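Local coordinates for alpha-catenin-like protein hmp-1 (Caenorhabditis elegans, PDB 5XA5) that links cadherin and beta-catenin to actin filaments at cell junctions, and is required for cell migration and shape changes as the worm embryo encloses and elongates, at residues Ser22-Ile33 with Leu131-Asp142. Numbering follows the deposited sequence. Where two conformers were deposited one is given.
Sequences SKNVLKQITQLI and LTAVAKFLILAD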
loop_
_atom_site.group_PDB
_atom_site.type_symbol
_atom_site.label_atom_id
_atom_site.label_comp_id
_atom_site.label_asym_id
_atom_site.label_seq_id
_atom_site.Cartn_x
_atom_site.Cartn_y
_atom_site.Cartn_z
ATOM N N SER A 22 -1.827 0.156 7.573
ATOM C CA SER A 22 -3.017 -0.282 6.841
ATOM C C SER A 22 -3.685 -1.441 7.564
ATOM O O SER A 22 -3.029 -2.426 7.840
ATOM C CB SER A 22 -2.646 -0.724 5.418
ATOM O OG SER A 22 -3.655 -1.533 4.824
ATOM N N LYS A 23 -4.976 -1.321 7.857
ATOM C CA LYS A 23 -5.713 -2.434 8.482
ATOM C C LYS A 23 -5.842 -3.649 7.566
ATOM O O LYS A 23 -5.912 -4.793 8.041
ATOM C CB LYS A 23 -7.110 -1.987 8.890
ATOM C CG LYS A 23 -7.165 -1.022 10.033
ATOM C CD LYS A 23 -8.659 -0.663 10.244
ATOM C CE LYS A 23 -8.873 0.313 11.338
ATOM N NZ LYS A 23 -10.321 0.533 11.542
ATOM N N ASN A 24 -5.931 -3.408 6.263
ATOM C CA ASN A 24 -5.964 -4.497 5.295
ATOM C C ASN A 24 -4.678 -5.306 5.403
ATOM O O ASN A 24 -4.713 -6.529 5.499
ATOM C CB ASN A 24 -6.154 -3.936 3.883
ATOM C CG ASN A 24 -6.422 -5.007 2.848
ATOM O OD1 ASN A 24 -6.665 -6.160 3.176
ATOM N ND2 ASN A 24 -6.379 -4.616 1.578
ATOM N N VAL A 25 -3.539 -4.619 5.420
ATOM C CA VAL A 25 -2.252 -5.303 5.578
ATOM C C VAL A 25 -2.139 -5.946 6.956
ATOM O O VAL A 25 -1.684 -7.081 7.091
ATOM C CB VAL A 25 -1.078 -4.328 5.379
ATOM C CG1 VAL A 25 0.249 -5.004 5.696
ATOM C CG2 VAL A 25 -1.076 -3.807 3.962
ATOM N N LEU A 26 -2.566 -5.220 7.985
ATOM C CA LEU A 26 -2.418 -5.703 9.353
ATOM C C LEU A 26 -3.143 -7.034 9.524
ATOM O O LEU A 26 -2.584 -7.979 10.081
ATOM C CB LEU A 26 -2.955 -4.673 10.366
ATOM C CG LEU A 26 -2.788 -5.065 11.843
ATOM C CD1 LEU A 26 -1.323 -5.396 12.150
ATOM C CD2 LEU A 26 -3.291 -3.973 12.770
ATOM N N LYS A 27 -4.373 -7.125 9.022
ATOM C CA LYS A 27 -5.141 -8.368 9.202
ATOM C C LYS A 27 -4.506 -9.507 8.433
ATOM O O LYS A 27 -4.412 -10.627 8.944
ATOM C CB LYS A 27 -6.589 -8.187 8.751
ATOM C CG LYS A 27 -7.371 -7.279 9.705
ATOM C CD LYS A 27 -8.870 -7.416 9.536
ATOM C CE LYS A 27 -9.301 -7.112 8.123
ATOM N NZ LYS A 27 -8.902 -5.730 7.727
ATOM N N GLN A 28 -4.047 -9.216 7.216
ATOM C CA GLN A 28 -3.408 -10.256 6.406
ATOM C C GLN A 28 -2.146 -10.784 7.071
ATOM O O GLN A 28 -1.933 -11.991 7.132
ATOM C CB GLN A 28 -3.064 -9.717 5.012
ATOM C CG GLN A 28 -4.259 -9.554 4.095
ATOM C CD GLN A 28 -3.860 -9.050 2.719
ATOM O OE1 GLN A 28 -3.455 -9.825 1.851
ATOM N NE2 GLN A 28 -3.968 -7.739 2.513
ATOM N N ILE A 29 -1.285 -9.891 7.547
ATOM C CA ILE A 29 -0.034 -10.347 8.143
ATOM C C ILE A 29 -0.303 -11.019 9.489
ATOM O O ILE A 29 0.407 -11.941 9.864
ATOM C CB ILE A 29 1.018 -9.200 8.304
ATOM C CG1 ILE A 29 0.581 -8.146 9.321
ATOM C CG2 ILE A 29 1.337 -8.550 6.955
ATOM C CD1 ILE A 29 1.601 -7.038 9.511
ATOM N N THR A 30 -1.352 -10.599 10.192
ATOM C CA THR A 30 -1.674 -11.259 11.457
ATOM C C THR A 30 -2.069 -12.707 11.184
ATOM O O THR A 30 -1.672 -13.621 11.921
ATOM C CB THR A 30 -2.783 -10.500 12.188
ATOM O OG1 THR A 30 -2.311 -9.177 12.463
ATOM C CG2 THR A 30 -3.139 -11.165 13.491
ATOM N N GLN A 31 -2.822 -12.923 10.111
ATOM C CA GLN A 31 -3.178 -14.288 9.704
ATOM C C GLN A 31 -1.937 -15.088 9.363
ATOM O O GLN A 31 -1.761 -16.216 9.820
ATOM C CB GLN A 31 -4.103 -14.282 8.492
ATOM C CG GLN A 31 -5.503 -13.766 8.728
ATOM C CD GLN A 31 -6.235 -13.514 7.427
ATOM O OE1 GLN A 31 -6.137 -14.307 6.488
ATOM N NE2 GLN A 31 -6.987 -12.419 7.364
ATOM N N LEU A 32 -1.085 -14.494 8.538
ATOM C CA LEU A 32 0.116 -15.186 8.066
ATOM C C LEU A 32 0.950 -15.683 9.242
ATOM O O LEU A 32 1.250 -16.879 9.347
ATOM C CB LEU A 32 0.942 -14.265 7.164
ATOM C CG LEU A 32 0.262 -13.919 5.835
ATOM C CD1 LEU A 32 0.930 -12.721 5.156
ATOM C CD2 LEU A 32 0.243 -15.157 4.893
ATOM N N ILE A 33 1.281 -14.770 10.147
ATOM C CA ILE A 33 2.196 -15.054 11.243
ATOM C C ILE A 33 1.580 -15.943 12.306
ATOM O O ILE A 33 2.188 -16.923 12.736
ATOM C CB ILE A 33 2.686 -13.752 11.889
ATOM C CG1 ILE A 33 3.495 -12.937 10.875
ATOM C CG2 ILE A 33 3.520 -14.047 13.130
ATOM C CD1 ILE A 33 4.473 -13.763 10.064
ATOM N N LEU A 131 6.263 -17.135 4.874
ATOM C CA LEU A 131 5.095 -16.286 5.115
ATOM C C LEU A 131 5.509 -14.949 5.738
ATOM O O LEU A 131 4.811 -13.940 5.592
ATOM C CB LEU A 131 4.066 -17.015 5.998
ATOM C CG LEU A 131 3.464 -18.281 5.362
ATOM C CD1 LEU A 131 2.328 -18.818 6.212
ATOM C CD2 LEU A 131 2.974 -18.016 3.939
ATOM N N THR A 132 6.658 -14.932 6.407
ATOM C CA THR A 132 7.221 -13.683 6.920
ATOM C C THR A 132 7.717 -12.814 5.763
ATOM O O THR A 132 7.596 -11.577 5.784
ATOM C CB THR A 132 8.370 -13.960 7.901
ATOM O OG1 THR A 132 7.837 -14.531 9.101
ATOM C CG2 THR A 132 9.103 -12.674 8.251
ATOM N N ALA A 133 8.290 -13.458 4.746
ATOM C CA ALA A 133 8.753 -12.734 3.562
ATOM C C ALA A 133 7.561 -12.193 2.777
ATOM O O ALA A 133 7.632 -11.113 2.186
ATOM C CB ALA A 133 9.615 -13.626 2.685
ATOM N N VAL A 134 6.458 -12.934 2.783
ATOM C CA VAL A 134 5.226 -12.449 2.169
ATOM C C VAL A 134 4.721 -11.229 2.927
ATOM O O VAL A 134 4.344 -10.232 2.317
ATOM C CB VAL A 134 4.136 -13.551 2.134
ATOM C CG1 VAL A 134 2.803 -12.970 1.700
ATOM C CG2 VAL A 134 4.585 -14.663 1.204
ATOM N N ALA A 135 4.755 -11.301 4.255
ATOM C CA ALA A 135 4.303 -10.186 5.087
ATOM C C ALA A 135 5.153 -8.933 4.862
ATOM O O ALA A 135 4.613 -7.826 4.768
ATOM C CB ALA A 135 4.319 -10.584 6.559
ATOM N N LYS A 136 6.474 -9.105 4.766
ATOM C CA LYS A 136 7.362 -7.963 4.531
ATOM C C LYS A 136 7.089 -7.343 3.165
ATOM O O LYS A 136 7.149 -6.118 3.012
ATOM C CB LYS A 136 8.834 -8.376 4.659
ATOM C CG LYS A 136 9.306 -8.432 6.103
ATOM C CD LYS A 136 10.705 -9.003 6.251
ATOM C CE LYS A 136 11.088 -9.083 7.721
ATOM N NZ LYS A 136 12.437 -9.678 7.924
ATOM N N PHE A 137 6.763 -8.177 2.180
ATOM C CA PHE A 137 6.420 -7.669 0.855
ATOM C C PHE A 137 5.162 -6.808 0.912
ATOM O O PHE A 137 5.100 -5.753 0.291
ATOM C CB PHE A 137 6.220 -8.802 -0.165
ATOM C CG PHE A 137 5.821 -8.301 -1.531
ATOM C CD1 PHE A 137 6.784 -7.863 -2.416
ATOM C CD2 PHE A 137 4.493 -8.270 -1.932
ATOM C CE1 PHE A 137 6.438 -7.390 -3.669
ATOM C CE2 PHE A 137 4.142 -7.801 -3.198
ATOM C CZ PHE A 137 5.121 -7.357 -4.057
ATOM N N LEU A 138 4.161 -7.258 1.656
ATOM C CA LEU A 138 2.920 -6.508 1.746
ATOM C C LEU A 138 3.137 -5.179 2.446
ATOM O O LEU A 138 2.494 -4.196 2.096
ATOM C CB LEU A 138 1.837 -7.304 2.476
ATOM C CG LEU A 138 1.412 -8.603 1.785
ATOM C CD1 LEU A 138 0.382 -9.311 2.626
ATOM C CD2 LEU A 138 0.847 -8.290 0.414
ATOM N N ILE A 139 4.028 -5.158 3.438
ATOM C CA ILE A 139 4.283 -3.936 4.205
ATOM C C ILE A 139 4.968 -2.918 3.307
ATOM O O ILE A 139 4.624 -1.730 3.300
ATOM C CB ILE A 139 5.152 -4.212 5.445
ATOM C CG1 ILE A 139 4.312 -4.873 6.539
ATOM C CG2 ILE A 139 5.733 -2.924 6.000
ATOM C CD1 ILE A 139 5.136 -5.421 7.687
ATOM N N LEU A 140 5.934 -3.402 2.540
ATOM C CA LEU A 140 6.607 -2.553 1.569
ATOM C C LEU A 140 5.624 -2.087 0.493
ATOM O O LEU A 140 5.645 -0.923 0.076
ATOM C CB LEU A 140 7.787 -3.303 0.941
ATOM C CG LEU A 140 8.493 -2.534 -0.163
ATOM C CD1 LEU A 140 9.061 -1.240 0.406
ATOM C CD2 LEU A 140 9.588 -3.398 -0.770
ATOM N N ALA A 141 4.743 -2.985 0.053
ATOM C CA ALA A 141 3.745 -2.637 -0.956
ATOM C C ALA A 141 2.853 -1.493 -0.492
ATOM O O ALA A 141 2.517 -0.610 -1.278
ATOM C CB ALA A 141 2.888 -3.849 -1.319
ATOM N N ASP A 142 2.469 -1.515 0.779
ATOM C CA ASP A 142 1.630 -0.444 1.309
ATOM C C ASP A 142 2.408 0.870 1.288
ATOM O O ASP A 142 1.842 1.924 0.985
ATOM C CB ASP A 142 1.147 -0.767 2.720
ATOM C CG ASP A 142 0.148 0.257 3.235
ATOM O OD1 ASP A 142 -0.950 0.319 2.651
ATOM O OD2 ASP A 142 0.455 0.962 4.226
HETATM O O HOH W 1 1.295 -0.407 6.307
#
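Leu-32 is a knob in a hole formed by Leu-131, Val-134, Ala-135 and Leu-138. Its CG is anti to the carbonyl carbon (chi1 -67°), which carries both methyls to the other helix. Leu-32 CD1 lies 3.9 Å from Val-134 CG1, the two side chains crossing at about a right angle. Leu-32 CD2 meets Leu-131 CD2 at 4.1 Å. Next to it the backbones come closest, consistent with the small side chain of Ala-135. In the conformer given, Ile-29 CG2 rests on Ala-135 CB at 3.6 Å. The two helix segments run antiparallel at 171°, with axes 9.3 Å apart. This is helical-bundle packing in the N-terminal part of a vinculin/alpha-catenin family protein. It sets the short helix 23-36 along the long helix 117-165. The chain of another protein packs on Val-25, Gln-28 and Val-134. The partly exposed edge is less covered. There Val-25 CG1 and Ile-139 CG1 are 4.2 Å apart, and Ile-33 CD1 leans on Thr-132 OG1, which bonds Arg-128 O. At the polar end Ser-22 CB lies 3.4 Å from Asp-142 OD1. Ser-22 OG caps Val-25 N and also bonds Asp-196. A water donates to Asp-142 OD2 and bonds Ser-22 N weakly. Asp-142 OD1 forms a salt bridge with Arg-193. With an alanine in its place, Arg-193 would probably lose its carboxylate mate and the water its acceptor.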